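Local coordinates for mandelate racemase / muconate lactonizing enzyme, C-terminal domain protein (Pseudovibrio sp. JE062, PDB 4JHM) that is of unknown function but belongs to the enolase superfamily, in which an alpha+beta N-terminal capping domain is joined to a C-terminal barrel domain, at residues E4-S9 with N81-Q86; R10-A15 with R41-D46; E87-L92 with P106-A111; M121-L126 with N354-E359. All coordinates share one frame; numbering follows the deposited sequence.

In the fold
Interactions 1, 2 and 3 lie within the N-terminal capping domain, and interaction 4 ties it to the C-terminal part of the chain. Strand 8-16 serves interactions 1 and 2, whose centres are about 13 Å apart; between them Ser9 N probably bonds to Phe43 O at 2.8 Å and Arg7 forms a salt bridge with Glu45. Helix 85-92 carries interaction 1 into interaction 3, their centres about 10 Å apart, with Thr85 packing on Ala111. Leu42 of interaction 2 rests on Ala110, joining sheet to helix 100-119. That helix reaches interaction 4, where Ile109 CG2 meets Leu356 CD1 at 3.8 Å; interactions 3 and 4 have centres about 17 Å apart. Interactions 1, 3 and 4 touch a second subunit.

Interaction 1 of 4, residues E4-S9 with N81-Q86; sequences EDCRIS and NPLMTQ
The side-chain oxygen OD1 of Asn81, lying 3.5 Å from CB of Cys6, accepts a nearly straight hydrogen bond from the backbone N of Leu83 in its own segment (3.0 Å, 164° at the hydrogen). The donor stands above the plane of the amide C=O. With CG anti to the backbone N of Asn81 (chi1 -176°), the carboxamide lies beside its own carbonyl carbon, with OD1 facing the N-H of Leu83, while the backbone N of Met84, a selenomethionine, bonds to the backbone O of Asn81 and closes a type I turn. No conventional hydrogen bond crosses between 4-9 and 81-86; a CA-H...O contact from Asn81 CA to Cys6 O is present instead.

Apolar atoms supply the rest. SG of Cys6 reaches CG of Pro82 at 3.8 Å, and CD1 of Ile8 slides past the same ring to meet CB of Pro82 at 3.9 Å. CD1 of Leu83 touches both CB of Cys6 at 3.8 Å and CG of Glu4 at 3.7 Å. Thr44 of strand 34-44 and Lys118 of helix 100-119 also cover Cys6, and Met125 of the second subunit packs on Leu83. Asn81 thus forms an Asx turn within a beta turn, which leads through the N-cap residue Met84 into helix 85-92 and is packed against the N-terminal approach to strand 8-16.

Interaction 2 of 4, residues R10-A15 with R41-D46; sequences RVELYA and RLFTED
Backbone bonds join Glu12 and Arg41 as an antiparallel hydrogen-bonded pair: Glu12 N reaches Arg41 O at 3.0 Å, and Arg41 N returns to Glu12 O at 3.0 Å. Farther along, Phe43 N donates to Arg10 O.

Charged groups gather on the face bearing Arg10, Glu12, Arg41 and Phe43. NH2 of Arg10 donates in its guanidinium plane to the anti lone pair of Glu12 OE2 (2.6 Å). Glu12 OE1 instead lies over one face of the Arg41 guanidinium, 3.3 Å from NE, a purely electrostatic pairing; NH1 of Arg41 has its salt bridge with Glu49. The Phe43 ring runs alongside the extended Arg10 chain, its plane 86° from the guanidinium, and turns an edge toward CD of Glu12.

On the other face, CG1 of Val11 packs against CD2 of Leu42 at 3.6 Å. That apolar face meets helix 100-119 through Leu42, on Ala110 and Ile114, while strand 369-376 flanks strand 8-16 on the side away from strand 34-44.

Interaction 3 of 4, residues E87-L92 with P106-A111; sequences ELNNWL and PIDIAA
Leu92 and Leu88 make the apolar part of this helix pair. CD2 of Leu92 meets CD1 of Ile107 at 4.0 Å, and its CD1 reaches the backbone N of Asp108 at 4.0 Å. One turn earlier, Leu88, with CG anti to the backbone N (chi1 -169°), brings CD2 to within 3.9 Å of CB of Ala111. These contacts lie between two nearly antiparallel axes, 10.1 Å apart at closest approach and at 168°.

Beside this buried row the contact turns polar and rests on one hydrogen bond across the helices. ND2 of Asn89 donates to Asp108 OD2 (2.8 Å, 158°), with the acceptor in the amide plane of Asn89 but the donor well above the carboxylate plane. The same OD2 also accepts from OG1 of Thr280. Beyond Asn89, Asn90 is exposed and packs on Asp318 of the second subunit.

Helix 279-291 borders the polar side through Thr280; helix 65-73 covers Ile107 with Leu70 and Ile73, and strand 34-44 packs against Pro106 and Ala110 through Val40 and Leu42.

Interaction 4 of 4, residues M121-L126 with N354-E359; sequences MPLYML and NGLGVE
Leu123 and Gly355 join the first turn of helix 123-127 to a type II' beta turn running from Asn354 to Gly357. Leu123 N donates to Gly355 O at 2.9 Å, so an N-H at the start of the helix, just after the N-cap residue Pro122, is met by a carbonyl from the loop. Together with a weak bond from Gly355 N to O of Met121, a selenomethionine, it makes a single backbone bridge between Pro122 and Gly355. Gly355 takes the first corner of the turn with positive phi (55°), and Gly357 N closes it by bonding to Asn354 O.

Leu356 holds CG anti to its carbonyl carbon (chi1 -60°), which sets its CD2 beside Leu123. Leu123 instead sends CG anti to its own N (chi1 -157°), bringing its branch alongside Leu356, the two pointing the same way. The carboxamide of Asn354 lies along the backbone of Met121, with CG 3.5 Å from Met121 N; its CB lies near Met121 O. Asp113 accepts from Leu356 N, His312 bonds to Leu356 O and to Tyr124 N, and, at Met121, Ala119 of the second subunit packs. The two leucines meet through their delta carbons, Leu123 CD2 lying 3.9 Å from Leu356 CD2.

Interaction 1 of 4, residues E4-S9 with N81-Q86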
loop_
_atom_site.group_PDB
_atom_site.type_symbol
_atom_site.label_atom_id
_atom_site.label_comp_id
_atom_site.label_asym_id
_atom_site.label_seq_id
_atom_site.Cartn_x
_atom_site.Cartn_y
_atom_site.Cartn_z
ATOM N N GLU A 4 -34.508 -17.381 -33.900
ATOM C CA GLU A 4 -35.696 -17.956 -33.202
ATOM C C GLU A 4 -36.976 -17.253 -33.649
ATOM O O GLU A 4 -38.027 -17.888 -33.784
ATOM C CB GLU A 4 -35.531 -17.839 -31.683
ATOM C CG GLU A 4 -36.598 -18.562 -30.869
ATOM C CD GLU A 4 -36.475 -20.075 -30.929
ATOM O OE1 GLU A 4 -36.075 -20.681 -29.911
ATOM O OE2 GLU A 4 -36.776 -20.656 -31.994
ATOM N N ASP A 5 -36.876 -15.943 -33.873
ATOM C CA ASP A 5 -37.998 -15.132 -34.360
ATOM C C ASP A 5 -39.014 -14.823 -33.268
ATOM O O ASP A 5 -40.108 -14.337 -33.559
ATOM C CB ASP A 5 -38.713 -15.812 -35.536
ATOM C CG ASP A 5 -37.807 -16.027 -36.727
ATOM O OD1 ASP A 5 -36.573 -15.933 -36.565
ATOM O OD2 ASP A 5 -38.329 -16.292 -37.827
ATOM N N CYS A 6 -38.660 -15.111 -32.016
ATOM C CA CYS A 6 -39.539 -14.795 -30.899
ATOM C C CYS A 6 -39.518 -13.292 -30.702
ATOM O O CYS A 6 -38.454 -12.690 -30.589
ATOM C CB CYS A 6 -39.099 -15.509 -29.621
ATOM S SG CYS A 6 -40.194 -15.212 -28.210
ATOM N N ARG A 7 -40.699 -12.688 -30.668
ATOM C CA ARG A 7 -40.812 -11.241 -30.674
ATOM C C ARG A 7 -41.752 -10.767 -29.572
ATOM O O ARG A 7 -42.694 -11.469 -29.205
ATOM C CB ARG A 7 -41.321 -10.781 -32.043
ATOM C CG ARG A 7 -41.357 -9.274 -32.234
ATOM C CD ARG A 7 -41.937 -8.895 -33.589
ATOM N NE ARG A 7 -41.009 -9.154 -34.688
ATOM C CZ ARG A 7 -41.109 -10.166 -35.546
ATOM N NH1 ARG A 7 -42.104 -11.041 -35.448
ATOM N NH2 ARG A 7 -40.210 -10.304 -36.511
ATOM N N ILE A 8 -41.487 -9.578 -29.040
ATOM C CA ILE A 8 -42.401 -8.950 -28.095
ATOM C C ILE A 8 -43.629 -8.463 -28.855
ATOM O O ILE A 8 -43.523 -7.650 -29.774
ATOM C CB ILE A 8 -41.752 -7.757 -27.367
ATOM C CG1 ILE A 8 -40.596 -8.232 -26.484
ATOM C CG2 ILE A 8 -42.781 -7.023 -26.526
ATOM C CD1 ILE A 8 -41.030 -8.994 -25.251
ATOM N N SER A 9 -44.791 -8.973 -28.463
ATOM C CA SER A 9 -46.046 -8.690 -29.155
ATOM C C SER A 9 -46.789 -7.515 -28.514
ATOM O O SER A 9 -47.455 -6.738 -29.201
ATOM C CB SER A 9 -46.923 -9.951 -29.141
ATOM O OG SER A 9 -48.282 -9.666 -29.418
ATOM N N ASN A 81 -36.278 -9.519 -29.212
ATOM C CA ASN A 81 -36.429 -10.925 -28.861
ATOM C C ASN A 81 -36.106 -11.148 -27.387
ATOM O O ASN A 81 -34.953 -11.045 -26.980
ATOM C CB ASN A 81 -35.521 -11.792 -29.735
ATOM C CG ASN A 81 -35.698 -13.278 -29.475
ATOM O OD1 ASN A 81 -36.302 -13.685 -28.482
ATOM N ND2 ASN A 81 -35.167 -14.098 -30.370
ATOM N N PRO A 82 -37.128 -11.470 -26.582
ATOM C CA PRO A 82 -36.964 -11.561 -25.131
ATOM C C PRO A 82 -36.047 -12.691 -24.675
ATOM O O PRO A 82 -35.654 -12.722 -23.513
ATOM C CB PRO A 82 -38.391 -11.816 -24.635
ATOM C CG PRO A 82 -39.081 -12.466 -25.783
ATOM C CD PRO A 82 -38.490 -11.836 -27.009
ATOM N N LEU A 83 -35.720 -13.609 -25.576
ATOM C CA LEU A 83 -34.893 -14.759 -25.224
ATOM C C LEU A 83 -33.408 -14.403 -25.180
ATOM O O LEU A 83 -32.612 -15.105 -24.558
ATOM C CB LEU A 83 -35.127 -15.903 -26.213
ATOM C CG LEU A 83 -36.540 -16.486 -26.216
ATOM C CD1 LEU A 83 -36.714 -17.421 -27.399
ATOM C CD2 LEU A 83 -36.841 -17.201 -24.907
HETATM N N MSE A 84 -33.041 -13.313 -25.845
HETATM C CA MSE A 84 -31.668 -12.822 -25.828
HETATM C C MSE A 84 -31.540 -11.850 -24.694
HETATM O O MSE A 84 -31.454 -10.642 -24.911
HETATM C CB MSE A 84 -31.364 -12.151 -27.161
HETATM C CG MSE A 84 -31.699 -13.085 -28.320
HETATM SE SE MSE A 84 -30.421 -14.587 -28.336
HETATM C CE MSE A 84 -29.152 -13.833 -29.642
ATOM N N THR A 85 -31.515 -12.382 -23.473
ATOM C CA THR A 85 -31.601 -11.581 -22.246
ATOM C C THR A 85 -30.400 -10.664 -21.991
ATOM O O THR A 85 -30.522 -9.659 -21.288
ATOM C CB THR A 85 -31.776 -12.482 -21.004
ATOM O OG1 THR A 85 -30.689 -13.410 -20.921
ATOM C CG2 THR A 85 -33.081 -13.246 -21.069
ATOM N N GLN A 86 -29.242 -11.011 -22.540
ATOM C CA GLN A 86 -28.051 -10.197 -22.339
ATOM C C GLN A 86 -28.040 -9.029 -23.315
ATOM O O GLN A 86 -27.620 -7.923 -22.970
ATOM C CB GLN A 86 -26.786 -11.037 -22.500
ATOM C CG GLN A 86 -25.499 -10.234 -22.415
ATOM C CD GLN A 86 -25.414 -9.395 -21.152
ATOM O OE1 GLN A 86 -25.362 -9.928 -20.044
ATOM N NE2 GLN A 86 -25.396 -8.075 -21.316
#

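Interaction 2 of 4, residues R10-A15 with R41-D46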
loop_
_atom_site.group_PDB
_atom_site.type_symbol
_atom_site.label_atom_id
_atom_site.label_comp_id
_atom_site.label_asym_id
_atom_site.label_seq_id
_atom_site.Cartn_x
_atom_site.Cartn_y
_atom_site.Cartn_z
ATOM N N ARG A 10 -46.645 -7.382 -27.197
ATOM C CA ARG A 10 -47.455 -6.458 -26.413
ATOM C C ARG A 10 -46.890 -6.355 -24.994
ATOM O O ARG A 10 -46.313 -7.314 -24.480
ATOM C CB ARG A 10 -48.901 -6.971 -26.385
ATOM C CG ARG A 10 -49.799 -6.379 -25.308
ATOM C CD ARG A 10 -51.039 -7.245 -25.110
ATOM N NE ARG A 10 -51.962 -6.703 -24.114
ATOM C CZ ARG A 10 -53.111 -6.096 -24.404
ATOM N NH1 ARG A 10 -53.497 -5.952 -25.666
ATOM N NH2 ARG A 10 -53.882 -5.634 -23.428
ATOM N N VAL A 11 -47.042 -5.192 -24.366
ATOM C CA VAL A 11 -46.633 -5.037 -22.966
ATOM C C VAL A 11 -47.681 -4.276 -22.149
ATOM O O VAL A 11 -48.325 -3.353 -22.646
ATOM C CB VAL A 11 -45.259 -4.341 -22.835
ATOM C CG1 VAL A 11 -44.297 -4.854 -23.899
ATOM C CG2 VAL A 11 -45.398 -2.831 -22.926
ATOM N N GLU A 12 -47.856 -4.690 -20.897
ATOM C CA GLU A 12 -48.796 -4.043 -19.985
ATOM C C GLU A 12 -48.078 -3.615 -18.712
ATOM O O GLU A 12 -47.370 -4.412 -18.093
ATOM C CB GLU A 12 -49.929 -4.997 -19.619
ATOM C CG GLU A 12 -50.880 -5.315 -20.757
ATOM C CD GLU A 12 -51.929 -6.337 -20.367
ATOM O OE1 GLU A 12 -51.759 -7.001 -19.323
ATOM O OE2 GLU A 12 -52.919 -6.480 -21.111
ATOM N N LEU A 13 -48.264 -2.361 -18.318
ATOM C CA LEU A 13 -47.654 -1.858 -17.098
ATOM C C LEU A 13 -48.709 -1.668 -16.024
ATOM O O LEU A 13 -49.793 -1.164 -16.302
ATOM C CB LEU A 13 -46.948 -0.531 -17.364
ATOM C CG LEU A 13 -45.907 -0.537 -18.482
ATOM C CD1 LEU A 13 -45.123 0.767 -18.467
ATOM C CD2 LEU A 13 -44.983 -1.738 -18.349
ATOM N N TYR A 14 -48.387 -2.072 -14.798
ATOM C CA TYR A 14 -49.311 -1.926 -13.678
ATOM C C TYR A 14 -48.623 -1.372 -12.436
ATOM O O TYR A 14 -47.438 -1.615 -12.196
ATOM C CB TYR A 14 -49.958 -3.268 -13.342
ATOM C CG TYR A 14 -50.817 -3.813 -14.450
ATOM C CD1 TYR A 14 -52.121 -3.377 -14.618
ATOM C CD2 TYR A 14 -50.323 -4.760 -15.335
ATOM C CE1 TYR A 14 -52.913 -3.870 -15.636
ATOM C CE2 TYR A 14 -51.107 -5.261 -16.357
ATOM C CZ TYR A 14 -52.400 -4.811 -16.502
ATOM O OH TYR A 14 -53.185 -5.301 -17.513
ATOM N N ALA A 15 -49.384 -0.615 -11.658
ATOM C CA ALA A 15 -48.939 -0.137 -10.364
ATOM C C ALA A 15 -50.112 -0.289 -9.405
ATOM O O ALA A 15 -51.097 0.455 -9.486
ATOM C CB ALA A 15 -48.493 1.316 -10.449
ATOM N N ARG A 41 -45.846 -6.955 -17.626
ATOM C CA ARG A 41 -46.279 -8.190 -18.264
ATOM C C ARG A 41 -45.980 -8.145 -19.760
ATOM O O ARG A 41 -46.557 -7.340 -20.488
ATOM C CB ARG A 41 -47.776 -8.426 -18.043
ATOM C CG ARG A 41 -48.139 -9.902 -17.983
ATOM C CD ARG A 41 -49.352 -10.246 -18.822
ATOM N NE ARG A 41 -50.614 -9.904 -18.171
ATOM C CZ ARG A 41 -51.775 -10.495 -18.440
ATOM N NH1 ARG A 41 -51.840 -11.466 -19.341
ATOM N NH2 ARG A 41 -52.874 -10.123 -17.805
ATOM N N LEU A 42 -45.080 -9.012 -20.213
ATOM C CA LEU A 42 -44.688 -9.044 -21.617
ATOM C C LEU A 42 -45.441 -10.138 -22.359
ATOM O O LEU A 42 -45.629 -11.234 -21.836
ATOM C CB LEU A 42 -43.187 -9.301 -21.749
ATOM C CG LEU A 42 -42.243 -8.295 -21.090
ATOM C CD1 LEU A 42 -40.819 -8.828 -21.129
ATOM C CD2 LEU A 42 -42.326 -6.932 -21.762
ATOM N N PHE A 43 -45.861 -9.830 -23.583
ATOM C CA PHE A 43 -46.515 -10.802 -24.450
ATOM C C PHE A 43 -45.627 -11.096 -25.658
ATOM O O PHE A 43 -44.744 -10.305 -25.991
ATOM C CB PHE A 43 -47.865 -10.267 -24.930
ATOM C CG PHE A 43 -48.904 -10.146 -23.847
ATOM C CD1 PHE A 43 -49.687 -11.235 -23.491
ATOM C CD2 PHE A 43 -49.119 -8.935 -23.207
ATOM C CE1 PHE A 43 -50.655 -11.123 -22.506
ATOM C CE2 PHE A 43 -50.087 -8.817 -22.224
ATOM C CZ PHE A 43 -50.858 -9.910 -21.874
ATOM N N THR A 44 -45.870 -12.227 -26.315
ATOM C CA THR A 44 -45.092 -12.628 -27.487
ATOM C C THR A 44 -45.992 -13.003 -28.669
ATOM O O THR A 44 -47.210 -12.836 -28.614
ATOM C CB THR A 44 -44.169 -13.818 -27.161
ATOM O OG1 THR A 44 -44.942 -14.889 -26.611
ATOM C CG2 THR A 44 -43.101 -13.408 -26.165
ATOM N N GLU A 45 -45.380 -13.498 -29.740
ATOM C CA GLU A 45 -46.119 -13.885 -30.939
ATOM C C GLU A 45 -46.948 -15.146 -30.717
ATOM O O GLU A 45 -48.021 -15.293 -31.300
ATOM C CB GLU A 45 -45.160 -14.106 -32.115
ATOM C CG GLU A 45 -44.489 -12.841 -32.634
ATOM C CD GLU A 45 -45.419 -11.959 -33.454
ATOM O OE1 GLU A 45 -44.974 -11.429 -34.493
ATOM O OE2 GLU A 45 -46.593 -11.789 -33.064
ATOM N N ASP A 46 -46.452 -16.051 -29.876
ATOM C CA ASP A 46 -47.120 -17.334 -29.655
ATOM C C ASP A 46 -47.934 -17.367 -28.360
ATOM O O ASP A 46 -48.327 -18.438 -27.892
ATOM C CB ASP A 46 -46.101 -18.477 -29.666
ATOM C CG ASP A 46 -45.027 -18.314 -28.615
ATOM O OD1 ASP A 46 -44.866 -17.191 -28.088
ATOM O OD2 ASP A 46 -44.337 -19.311 -28.321
#

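Interaction 3 of 4, residues E87-L92 with P106-A111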
loop_
_atom_site.group_PDB
_atom_site.type_symbol
_atom_site.label_atom_id
_atom_site.label_comp_id
_atom_site.label_asym_id
_atom_site.label_seq_id
_atom_site.Cartn_x
_atom_site.Cartn_y
_atom_site.Cartn_z
ATOM N N GLU A 87 -28.500 -9.279 -24.537
ATOM C CA GLU A 87 -28.594 -8.228 -25.544
ATOM C C GLU A 87 -29.696 -7.239 -25.170
ATOM O O GLU A 87 -29.582 -6.044 -25.444
ATOM C CB GLU A 87 -28.852 -8.829 -26.927
ATOM C CG GLU A 87 -29.040 -7.803 -28.035
ATOM C CD GLU A 87 -30.470 -7.310 -28.149
ATOM O OE1 GLU A 87 -30.674 -6.083 -28.285
ATOM O OE2 GLU A 87 -31.394 -8.152 -28.099
ATOM N N LEU A 88 -30.757 -7.743 -24.545
ATOM C CA LEU A 88 -31.835 -6.897 -24.042
ATOM C C LEU A 88 -31.320 -6.040 -22.887
ATOM O O LEU A 88 -31.512 -4.826 -22.858
ATOM C CB LEU A 88 -33.005 -7.754 -23.560
ATOM C CG LEU A 88 -34.299 -6.996 -23.253
ATOM C CD1 LEU A 88 -34.870 -6.384 -24.523
ATOM C CD2 LEU A 88 -35.321 -7.908 -22.594
ATOM N N ASN A 89 -30.672 -6.696 -21.933
ATOM C CA ASN A 89 -30.002 -6.015 -20.842
ATOM C C ASN A 89 -29.115 -4.915 -21.395
ATOM O O ASN A 89 -29.174 -3.767 -20.956
ATOM C CB ASN A 89 -29.163 -7.015 -20.054
ATOM C CG ASN A 89 -28.950 -6.595 -18.623
ATOM O OD1 ASN A 89 -28.110 -5.750 -18.332
ATOM N ND2 ASN A 89 -29.714 -7.189 -17.713
ATOM N N ASN A 90 -28.295 -5.276 -22.373
ATOM C CA ASN A 90 -27.459 -4.310 -23.059
ATOM C C ASN A 90 -28.320 -3.136 -23.500
ATOM O O ASN A 90 -28.065 -1.990 -23.149
ATOM C CB ASN A 90 -26.788 -4.966 -24.268
ATOM C CG ASN A 90 -25.559 -4.213 -24.737
ATOM O OD1 ASN A 90 -25.352 -4.017 -25.936
ATOM N ND2 ASN A 90 -24.728 -3.795 -23.792
ATOM N N TRP A 91 -29.365 -3.445 -24.253
ATOM C CA TRP A 91 -30.291 -2.438 -24.754
ATOM C C TRP A 91 -30.879 -1.573 -23.626
ATOM O O TRP A 91 -31.011 -0.362 -23.774
ATOM C CB TRP A 91 -31.403 -3.141 -25.533
ATOM C CG TRP A 91 -32.356 -2.241 -26.231
ATOM C CD1 TRP A 91 -32.240 -1.748 -27.495
ATOM C CD2 TRP A 91 -33.600 -1.752 -25.720
ATOM N NE1 TRP A 91 -33.329 -0.968 -27.800
ATOM C CE2 TRP A 91 -34.178 -0.954 -26.725
ATOM C CE3 TRP A 91 -34.278 -1.908 -24.508
ATOM C CZ2 TRP A 91 -35.401 -0.311 -26.554
ATOM C CZ3 TRP A 91 -35.490 -1.269 -24.340
ATOM C CH2 TRP A 91 -36.040 -0.481 -25.358
ATOM N N LEU A 92 -31.212 -2.196 -22.498
ATOM C CA LEU A 92 -31.835 -1.490 -21.375
ATOM C C LEU A 92 -30.893 -0.510 -20.686
ATOM O O LEU A 92 -31.321 0.549 -20.221
ATOM C CB LEU A 92 -32.363 -2.489 -20.345
ATOM C CG LEU A 92 -33.612 -3.255 -20.784
ATOM C CD1 LEU A 92 -33.926 -4.387 -19.814
ATOM C CD2 LEU A 92 -34.805 -2.314 -20.928
ATOM N N PRO A 106 -37.541 -5.187 -13.803
ATOM C CA PRO A 106 -38.690 -6.043 -14.121
ATOM C C PRO A 106 -38.743 -6.496 -15.585
ATOM O O PRO A 106 -39.241 -7.582 -15.877
ATOM C CB PRO A 106 -39.898 -5.155 -13.798
ATOM C CG PRO A 106 -39.375 -4.054 -12.938
ATOM C CD PRO A 106 -37.956 -3.845 -13.367
ATOM N N ILE A 107 -38.236 -5.672 -16.497
ATOM C CA ILE A 107 -38.267 -6.014 -17.914
ATOM C C ILE A 107 -37.292 -7.154 -18.187
ATOM O O ILE A 107 -37.639 -8.126 -18.847
ATOM C CB ILE A 107 -37.912 -4.809 -18.809
ATOM C CG1 ILE A 107 -38.832 -3.622 -18.502
ATOM C CG2 ILE A 107 -38.017 -5.190 -20.280
ATOM C CD1 ILE A 107 -38.299 -2.289 -18.982
ATOM N N ASP A 108 -36.071 -7.037 -17.679
ATOM C CA ASP A 108 -35.093 -8.111 -17.829
ATOM C C ASP A 108 -35.650 -9.392 -17.223
ATOM O O ASP A 108 -35.583 -10.464 -17.827
ATOM C CB ASP A 108 -33.771 -7.738 -17.153
ATOM C CG ASP A 108 -32.820 -8.920 -17.029
ATOM O OD1 ASP A 108 -33.005 -9.740 -16.103
ATOM O OD2 ASP A 108 -31.881 -9.021 -17.851
ATOM N N ILE A 109 -36.214 -9.265 -16.029
ATOM C CA ILE A 109 -36.741 -10.405 -15.298
ATOM C C ILE A 109 -37.846 -11.092 -16.092
ATOM O O ILE A 109 -37.891 -12.321 -16.178
ATOM C CB ILE A 109 -37.273 -9.969 -13.921
ATOM C CG1 ILE A 109 -36.105 -9.608 -13.000
ATOM C CG2 ILE A 109 -38.105 -11.077 -13.291
ATOM C CD1 ILE A 109 -36.498 -8.775 -11.802
ATOM N N ALA A 110 -38.725 -10.289 -16.679
ATOM C CA ALA A 110 -39.842 -10.807 -17.458
ATOM C C ALA A 110 -39.369 -11.599 -18.679
ATOM O O ALA A 110 -40.073 -12.484 -19.164
ATOM C CB ALA A 110 -40.749 -9.666 -17.888
ATOM N N ALA A 111 -38.179 -11.276 -19.177
ATOM C CA ALA A 111 -37.619 -12.005 -20.310
ATOM C C ALA A 111 -37.158 -13.385 -19.864
ATOM O O ALA A 111 -37.375 -14.372 -20.564
ATOM C CB ALA A 111 -36.466 -11.235 -20.927
#

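Interaction 4 of 4, residues M121-L126 with N354-E359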
loop_
_atom_site.group_PDB
_atom_site.type_symbol
_atom_site.label_atom_id
_atom_site.label_comp_id
_atom_site.label_asym_id
_atom_site.label_seq_id
_atom_site.Cartn_x
_atom_site.Cartn_y
_atom_site.Cartn_z
HETATM N N MSE A 121 -38.852 -25.433 -17.918
HETATM C CA MSE A 121 -38.229 -25.707 -16.618
HETATM C C MSE A 121 -38.142 -24.462 -15.776
HETATM O O MSE A 121 -38.176 -23.347 -16.298
HETATM C CB MSE A 121 -36.828 -26.311 -16.772
HETATM C CG MSE A 121 -36.019 -25.714 -17.920
HETATM SE SE MSE A 121 -34.290 -26.658 -18.092
HETATM C CE MSE A 121 -34.940 -28.446 -18.609
ATOM N N PRO A 122 -38.039 -24.639 -14.448
ATOM C CA PRO A 122 -37.896 -23.521 -13.522
ATOM C C PRO A 122 -36.634 -22.718 -13.791
ATOM O O PRO A 122 -35.659 -23.252 -14.317
ATOM C CB PRO A 122 -37.806 -24.200 -12.147
ATOM C CG PRO A 122 -37.469 -25.624 -12.420
ATOM C CD PRO A 122 -38.098 -25.930 -13.744
ATOM N N LEU A 123 -36.651 -21.444 -13.421
ATOM C CA LEU A 123 -35.547 -20.556 -13.737
ATOM C C LEU A 123 -34.256 -21.014 -13.066
ATOM O O LEU A 123 -33.185 -20.962 -13.670
ATOM C CB LEU A 123 -35.869 -19.125 -13.313
ATOM C CG LEU A 123 -35.067 -18.059 -14.062
ATOM C CD1 LEU A 123 -35.704 -17.792 -15.417
ATOM C CD2 LEU A 123 -34.969 -16.775 -13.253
ATOM N N TYR A 124 -34.351 -21.475 -11.824
ATOM C CA TYR A 124 -33.152 -21.836 -11.077
ATOM C C TYR A 124 -32.382 -22.938 -11.800
ATOM O O TYR A 124 -31.176 -23.092 -11.601
ATOM C CB TYR A 124 -33.478 -22.225 -9.623
ATOM C CG TYR A 124 -34.211 -23.538 -9.442
ATOM C CD1 TYR A 124 -33.527 -24.748 -9.444
ATOM C CD2 TYR A 124 -35.586 -23.563 -9.237
ATOM C CE1 TYR A 124 -34.193 -25.947 -9.269
ATOM C CE2 TYR A 124 -36.263 -24.756 -9.062
ATOM C CZ TYR A 124 -35.565 -25.944 -9.078
ATOM O OH TYR A 124 -36.242 -27.126 -8.903
HETATM N N MSE A 125 -33.073 -23.685 -12.657
HETATM C CA MSE A 125 -32.427 -24.730 -13.453
HETATM C C MSE A 125 -31.661 -24.134 -14.603
HETATM O O MSE A 125 -30.530 -24.534 -14.878
HETATM C CB MSE A 125 -33.481 -25.688 -13.985
HETATM C CG MSE A 125 -32.879 -27.064 -14.234
HETATM SE SE MSE A 125 -34.330 -28.369 -14.501
HETATM C CE MSE A 125 -34.594 -28.854 -12.609
ATOM N N LEU A 126 -32.273 -23.168 -15.284
ATOM C CA LEU A 126 -31.636 -22.495 -16.413
ATOM C C LEU A 126 -30.275 -21.932 -16.042
ATOM O O LEU A 126 -29.321 -22.042 -16.815
ATOM C CB LEU A 126 -32.496 -21.332 -16.902
ATOM C CG LEU A 126 -33.862 -21.625 -17.507
ATOM C CD1 LEU A 126 -34.488 -20.309 -17.937
ATOM C CD2 LEU A 126 -33.756 -22.579 -18.684
ATOM N N ASN A 354 -42.999 -23.132 -14.241
ATOM C CA ASN A 354 -41.735 -22.836 -14.902
ATOM C C ASN A 354 -41.430 -21.351 -14.820
ATOM O O ASN A 354 -42.199 -20.583 -14.243
ATOM C CB ASN A 354 -41.786 -23.263 -16.363
ATOM C CG ASN A 354 -42.036 -24.744 -16.523
ATOM O OD1 ASN A 354 -41.662 -25.547 -15.666
ATOM N ND2 ASN A 354 -42.672 -25.116 -17.627
ATOM N N GLY A 355 -40.309 -20.942 -15.400
ATOM C CA GLY A 355 -39.877 -19.558 -15.282
ATOM C C GLY A 355 -39.798 -19.207 -13.814
ATOM O O GLY A 355 -39.095 -19.862 -13.053
ATOM N N LEU A 356 -40.530 -18.184 -13.399
ATOM C CA LEU A 356 -40.529 -17.803 -11.991
ATOM C C LEU A 356 -41.488 -18.692 -11.213
ATOM O O LEU A 356 -41.466 -18.717 -9.981
ATOM C CB LEU A 356 -40.912 -16.334 -11.824
ATOM C CG LEU A 356 -39.977 -15.351 -12.524
ATOM C CD1 LEU A 356 -40.357 -13.909 -12.207
ATOM C CD2 LEU A 356 -38.534 -15.626 -12.131
ATOM N N GLY A 357 -42.318 -19.433 -11.940
ATOM C CA GLY A 357 -43.334 -20.265 -11.318
ATOM C C GLY A 357 -44.328 -19.415 -10.557
ATOM O O GLY A 357 -44.886 -19.853 -9.555
ATOM N N VAL A 358 -44.547 -18.192 -11.031
ATOM C CA VAL A 358 -45.491 -17.288 -10.392
ATOM C C VAL A 358 -46.710 -17.077 -11.278
ATOM O O VAL A 358 -46.600 -16.618 -12.414
ATOM C CB VAL A 358 -44.863 -15.917 -10.090
ATOM C CG1 VAL A 358 -45.902 -14.980 -9.503
ATOM C CG2 VAL A 358 -43.688 -16.064 -9.137
ATOM N N GLU A 359 -47.873 -17.424 -10.739
ATOM C CA GLU A 359 -49.135 -17.232 -11.428
ATOM C C GLU A 359 -49.883 -16.098 -10.732
ATOM O O GLU A 359 -49.950 -16.051 -9.503
ATOM C CB GLU A 359 -49.947 -18.529 -11.394
ATOM C CG GLU A 359 -50.924 -18.694 -12.548
ATOM C CD GLU A 359 -51.306 -20.145 -12.788
ATOM O OE1 GLU A 359 -50.692 -21.040 -12.165
ATOM O OE2 GLU A 359 -52.220 -20.394 -13.602
#